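Long-range contact in 3'3'-cGAMP-specific phosphodiesterase 3 (Vibrio cholerae O1 biovar El Tor str. N16961, PDB 5Z7C), which belongs to the HD-domain phosphodiesterases, mostly helical proteins, and carries two HD-family regions in one chain, one of them partial: residues Glu62-Phe70 with Val259-Ala267. The protein carries 2 engineered substitutions. Residues are numbered along the deposited sequence; the frame is centred on the assembly and turned at random.
Sequences EPELHDLFF and VMNLPPAQA
His66 and Gln266 both leave the backbone with CG anti to N (chi1 169° and -171°), which turns the two side chains across each other. Gln266 then runs extended, which lays its amide flat over one face of the imidazole. Ring and amide are stacked, their planes 12° apart, with Gln266 CD 3.5 Å from His66 CD2. Phe70 CD2 lies over the opposite face of the imidazole, toward the rim. In the ring plane, His66 ND1 donates a nearly straight hydrogen bond to Asp67 OD1 at 2.9 Å. This bond and the groups on the two faces should fix the rotation of the imidazole. A water lies between His66 NE2 and Gln266 O and donates a hydrogen bond to that carbonyl.

Phe69 carries the apolar half. Pro263 sits over one face of its ring in a CH-pi contact, with CG 3.8 Å from the ring centroid. Val259 CG1 approaches Phe69 CE1 at 3.9 Å. Ala267 fits beside both phenylalanines, its CB 4.0 Å from Phe70 CE2. Pro264 rests on the first turn of the helix, where its CD meets Leu65 CB at 4.0 Å. The bent side chain of Glu62 brings OE1 close to Pro264 CG.

No direct hydrogen bond joins 62-70 to 259-267. Helix 43-56 adds Cys48 and Met52 against Phe69, and Phe163 meets the ring of Phe70. The arrangement is an extended Pro263-Pro264 linker, running from helix 255-260 into the 3-10 segment at 265-267. It packs on helix 62-73 beside helix 43-56, in a mainly helical protein with HD-family regions.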
ATOM      1  N   GLU A  62      12.431  17.528 -17.288  1.00 69.71           N
ATOM      2  CA  GLU A  62      11.501  17.655 -16.194  1.00 69.30           C
ATOM      3  C   GLU A  62      10.465  16.590 -16.277  1.00 70.81           C
ATOM      4  O   GLU A  62      10.056  16.056 -15.267  1.00 70.09           O
ATOM      5  CB  GLU A  62      10.825  19.011 -16.227  1.00 67.56           C
ATOM      6  CG  GLU A  62      11.745  20.150 -16.022  1.00 75.38           C
ATOM      7  CD  GLU A  62      12.362  20.142 -14.671  1.00 83.60           C
ATOM      8  OE1 GLU A  62      11.787  19.570 -13.759  1.00 81.43           O
ATOM      9  OE2 GLU A  62      13.437  20.718 -14.499  1.00 90.50           O
ATOM     10  N   PRO A  63      10.044  16.251 -17.470  1.00 50.76           N
ATOM     11  CA  PRO A  63       9.095  15.176 -17.615  1.00 49.58           C
ATOM     12  C   PRO A  63       9.689  13.888 -17.143  1.00 48.77           C
ATOM     13  O   PRO A  63       9.008  13.121 -16.543  1.00 49.50           O
ATOM     14  CB  PRO A  63       8.873  15.143 -19.104  1.00 50.96           C
ATOM     15  CG  PRO A  63       8.970  16.470 -19.478  1.00 47.25           C
ATOM     16  CD  PRO A  63      10.073  17.054 -18.685  1.00 49.33           C
ATOM     17  N   GLU A  64      10.940  13.639 -17.456  1.00 55.48           N
ATOM     18  CA  GLU A  64      11.584  12.429 -17.032  1.00 54.31           C
ATOM     19  C   GLU A  64      11.695  12.357 -15.549  1.00 55.08           C
ATOM     20  O   GLU A  64      11.476  11.336 -14.970  1.00 51.10           O
ATOM     21  CB  GLU A  64      12.952  12.340 -17.659  1.00 59.05           C
ATOM     22  CG  GLU A  64      12.861  12.227 -19.134  1.00 66.70           C
ATOM     23  CD  GLU A  64      14.181  12.269 -19.833  1.00 68.44           C
ATOM     24  OE1 GLU A  64      15.107  12.939 -19.363  1.00 67.49           O
ATOM     25  OE2 GLU A  64      14.281  11.633 -20.880  1.00 66.44           O
ATOM     26  N   LEU A  65      12.038  13.455 -14.931  1.00 54.41           N
ATOM     27  CA  LEU A  65      12.112  13.490 -13.506  1.00 49.08           C
ATOM     28  C   LEU A  65      10.776  13.250 -12.895  1.00 48.27           C
ATOM     29  O   LEU A  65      10.692  12.757 -11.804  1.00 50.25           O
ATOM     30  CB  LEU A  65      12.660  14.803 -13.045  1.00 49.47           C
ATOM     31  CG  LEU A  65      14.102  14.935 -13.441  1.00 55.15           C
ATOM     32  CD1 LEU A  65      14.418  16.338 -13.720  1.00 49.58           C
ATOM     33  CD2 LEU A  65      14.934  14.429 -12.341  1.00 56.47           C
ATOM     34  N   HIS A  66       9.733  13.684 -13.557  1.00 50.61           N
ATOM     35  CA  HIS A  66       8.419  13.424 -13.060  1.00 52.74           C
ATOM     36  C   HIS A  66       8.131  11.957 -13.099  1.00 54.21           C
ATOM     37  O   HIS A  66       7.686  11.384 -12.149  1.00 53.68           O
ATOM     38  CB  HIS A  66       7.426  14.143 -13.945  1.00 51.32           C
ATOM     39  CG  HIS A  66       6.006  13.763 -13.710  1.00 48.92           C
ATOM     40  ND1 HIS A  66       5.412  12.697 -14.328  1.00 52.31           N
ATOM     41  CD2 HIS A  66       5.055  14.321 -12.943  1.00 48.94           C
ATOM     42  CE1 HIS A  66       4.157  12.610 -13.951  1.00 51.67           C
ATOM     43  NE2 HIS A  66       3.920  13.582 -13.104  1.00 55.05           N
ATOM     44  N   ASP A  67       8.360  11.355 -14.243  1.00 51.34           N
ATOM     45  CA  ASP A  67       8.090   9.959 -14.445  1.00 50.06           C
ATOM     46  C   ASP A  67       8.940   9.107 -13.560  1.00 47.83           C
ATOM     47  O   ASP A  67       8.546   8.060 -13.155  1.00 51.47           O
ATOM     48  CB  ASP A  67       8.292   9.590 -15.892  1.00 53.81           C
ATOM     49  CG  ASP A  67       7.139   9.952 -16.721  1.00 57.66           C
ATOM     50  OD1 ASP A  67       6.471  10.909 -16.391  1.00 56.79           O
ATOM     51  OD2 ASP A  67       6.869   9.285 -17.705  1.00 61.80           O
ATOM     52  N   LEU A  68      10.148   9.537 -13.319  1.00 46.23           N
ATOM     53  CA  LEU A  68      11.021   8.855 -12.411  1.00 48.00           C
ATOM     54  C   LEU A  68      10.515   8.880 -11.005  1.00 44.81           C
ATOM     55  O   LEU A  68      10.662   7.944 -10.278  1.00 45.53           O
ATOM     56  CB  LEU A  68      12.403   9.452 -12.484  1.00 43.16           C
ATOM     57  CG  LEU A  68      13.408   8.821 -11.549  1.00 49.06           C
ATOM     58  CD1 LEU A  68      13.682   7.443 -12.000  1.00 47.51           C
ATOM     59  CD2 LEU A  68      14.632   9.603 -11.535  1.00 45.69           C
ATOM     60  N   PHE A  69       9.924   9.980 -10.612  1.00 42.27           N
ATOM     61  CA  PHE A  69       9.496  10.161  -9.252  1.00 42.90           C
ATOM     62  C   PHE A  69       8.473   9.137  -8.905  1.00 41.90           C
ATOM     63  O   PHE A  69       8.481   8.565  -7.856  1.00 44.45           O
ATOM     64  CB  PHE A  69       8.868  11.537  -9.177  1.00 44.90           C
ATOM     65  CG  PHE A  69       8.338  11.903  -7.847  1.00 42.46           C
ATOM     66  CD1 PHE A  69       9.159  12.270  -6.862  1.00 44.11           C
ATOM     67  CD2 PHE A  69       7.012  11.924  -7.621  1.00 42.64           C
ATOM     68  CE1 PHE A  69       8.676  12.603  -5.680  1.00 40.65           C
ATOM     69  CE2 PHE A  69       6.541  12.254  -6.443  1.00 43.86           C
ATOM     70  CZ  PHE A  69       7.376  12.597  -5.464  1.00 41.22           C
ATOM     71  N   PHE A  70       7.526   8.975  -9.789  1.00 44.75           N
ATOM     72  CA  PHE A  70       6.513   7.980  -9.644  1.00 49.14           C
ATOM     73  C   PHE A  70       6.972   6.544  -9.794  1.00 48.65           C
ATOM     74  O   PHE A  70       6.530   5.690  -9.074  1.00 49.34           O
ATOM     75  CB  PHE A  70       5.279   8.371 -10.427  1.00 39.51           C
ATOM     76  CG  PHE A  70       4.617   9.586  -9.873  1.00 43.09           C
ATOM     77  CD1 PHE A  70       4.044   9.562  -8.650  1.00 40.17           C
ATOM     78  CD2 PHE A  70       4.618  10.759 -10.550  1.00 44.27           C
ATOM     79  CE1 PHE A  70       3.475  10.659  -8.142  1.00 43.41           C
ATOM     80  CE2 PHE A  70       4.041  11.851 -10.025  1.00 46.23           C
ATOM     81  CZ  PHE A  70       3.478  11.798  -8.827  1.00 47.68           C
ATOM     82  N   VAL A 259      11.122  14.946   0.175  1.00 48.57           N
ATOM     83  CA  VAL A 259      11.001  14.289  -1.092  1.00 46.79           C
ATOM     84  C   VAL A 259      10.032  15.035  -1.958  1.00 46.98           C
ATOM     85  O   VAL A 259      10.133  15.034  -3.163  1.00 45.91           O
ATOM     86  CB  VAL A 259      10.610  12.841  -0.919  1.00 45.27           C
ATOM     87  CG1 VAL A 259      10.390  12.214  -2.222  1.00 46.04           C
ATOM     88  CG2 VAL A 259      11.692  12.138  -0.256  1.00 44.48           C
ATOM     89  N   MET A 260       9.094  15.683  -1.300  1.00 43.37           N
ATOM     90  CA  MET A 260       8.008  16.402  -1.919  1.00 43.42           C
ATOM     91  C   MET A 260       8.576  17.510  -2.756  1.00 45.89           C
ATOM     92  O   MET A 260       8.084  17.826  -3.811  1.00 46.61           O
ATOM     93  CB  MET A 260       7.140  17.014  -0.836  1.00 41.67           C
ATOM     94  CG  MET A 260       5.952  16.225  -0.390  1.00 41.66           C
ATOM     95  SD  MET A 260       4.963  15.757  -1.741  1.00 40.00           S
ATOM     96  CE  MET A 260       3.662  16.813  -1.488  1.00 44.49           C
ATOM     97  N   ASN A 261       9.631  18.100  -2.243  1.00 43.30           N
ATOM     98  CA  ASN A 261      10.311  19.193  -2.871  1.00 43.38           C
ATOM     99  C   ASN A 261      11.146  18.808  -4.055  1.00 42.88           C
ATOM    100  O   ASN A 261      11.651  19.654  -4.732  1.00 57.34           O
ATOM    101  CB  ASN A 261      11.152  19.927  -1.848  1.00 44.78           C
ATOM    102  CG  ASN A 261      10.323  20.635  -0.809  1.00 52.42           C
ATOM    103  OD1 ASN A 261       9.286  21.180  -1.103  1.00 55.34           O
ATOM    104  ND2 ASN A 261      10.785  20.633   0.411  1.00 54.47           N
ATOM    105  N   LEU A 262      11.387  17.536  -4.240  1.00 49.43           N
ATOM    106  CA  LEU A 262      12.188  17.091  -5.359  1.00 47.89           C
ATOM    107  C   LEU A 262      11.669  17.163  -6.774  1.00 50.89           C
ATOM    108  O   LEU A 262      12.433  17.494  -7.660  1.00 55.11           O
ATOM    109  CB  LEU A 262      12.740  15.716  -5.086  1.00 49.47           C
ATOM    110  CG  LEU A 262      13.610  15.662  -3.853  1.00 50.83           C
ATOM    111  CD1 LEU A 262      14.127  14.288  -3.689  1.00 47.89           C
ATOM    112  CD2 LEU A 262      14.712  16.621  -3.971  1.00 47.95           C
ATOM    113  N   PRO A 263      10.438  16.787  -6.997  1.00 43.33           N
ATOM    114  CA  PRO A 263       9.927  16.646  -8.342  1.00 43.11           C
ATOM    115  C   PRO A 263       9.540  17.933  -9.005  1.00 45.37           C
ATOM    116  O   PRO A 263       9.411  18.943  -8.355  1.00 47.81           O
ATOM    117  CB  PRO A 263       8.712  15.779  -8.140  1.00 43.83           C
ATOM    118  CG  PRO A 263       8.298  16.044  -6.803  1.00 46.28           C
ATOM    119  CD  PRO A 263       9.448  16.406  -5.996  1.00 42.87           C
ATOM    120  N   PRO A 264       9.191  17.881 -10.262  1.00 41.07           N
ATOM    121  CA  PRO A 264       8.605  19.011 -10.941  1.00 42.16           C
ATOM    122  C   PRO A 264       7.217  19.253 -10.433  1.00 41.60           C
ATOM    123  O   PRO A 264       6.674  18.400  -9.808  1.00 41.01           O
ATOM    124  CB  PRO A 264       8.526  18.524 -12.357  1.00 42.48           C
ATOM    125  CG  PRO A 264       9.595  17.645 -12.489  1.00 42.26           C
ATOM    126  CD  PRO A 264      10.002  17.113 -11.183  1.00 41.26           C
ATOM    127  N   ALA A 265       6.661  20.413 -10.715  1.00 42.71           N
ATOM    128  CA  ALA A 265       5.393  20.837 -10.167  1.00 42.52           C
ATOM    129  C   ALA A 265       4.287  19.928 -10.624  1.00 41.53           C
ATOM    130  O   ALA A 265       3.296  19.748  -9.968  1.00 40.83           O
ATOM    131  CB  ALA A 265       5.119  22.226 -10.584  1.00 44.21           C
ATOM    132  N   GLN A 266       4.531  19.275 -11.727  1.00 54.05           N
ATOM    133  CA  GLN A 266       3.568  18.434 -12.369  1.00 53.19           C
ATOM    134  C   GLN A 266       3.165  17.342 -11.405  1.00 51.58           C
ATOM    135  O   GLN A 266       2.086  16.848 -11.454  1.00 54.07           O
ATOM    136  CB  GLN A 266       4.245  17.848 -13.579  1.00 60.51           C
ATOM    137  CG  GLN A 266       3.401  17.107 -14.538  1.00 70.21           C
ATOM    138  CD  GLN A 266       4.239  16.447 -15.603  1.00 77.45           C
ATOM    139  OE1 GLN A 266       5.436  16.692 -15.713  1.00 72.47           O
ATOM    140  NE2 GLN A 266       3.614  15.602 -16.401  1.00 83.00           N
ATOM    141  N   ALA A 267       4.043  17.006 -10.491  1.00 45.92           N
ATOM    142  CA  ALA A 267       3.817  15.938  -9.567  1.00 44.16           C
ATOM    143  C   ALA A 267       2.801  16.305  -8.547  1.00 50.24           C
ATOM    144  O   ALA A 267       2.342  15.474  -7.816  1.00 45.98           O
ATOM    145  CB  ALA A 267       5.078  15.597  -8.907  1.00 44.18           C
TER
HETATM  146  O   HOH W   1       1.479  14.122 -13.200  1.00 47.86           O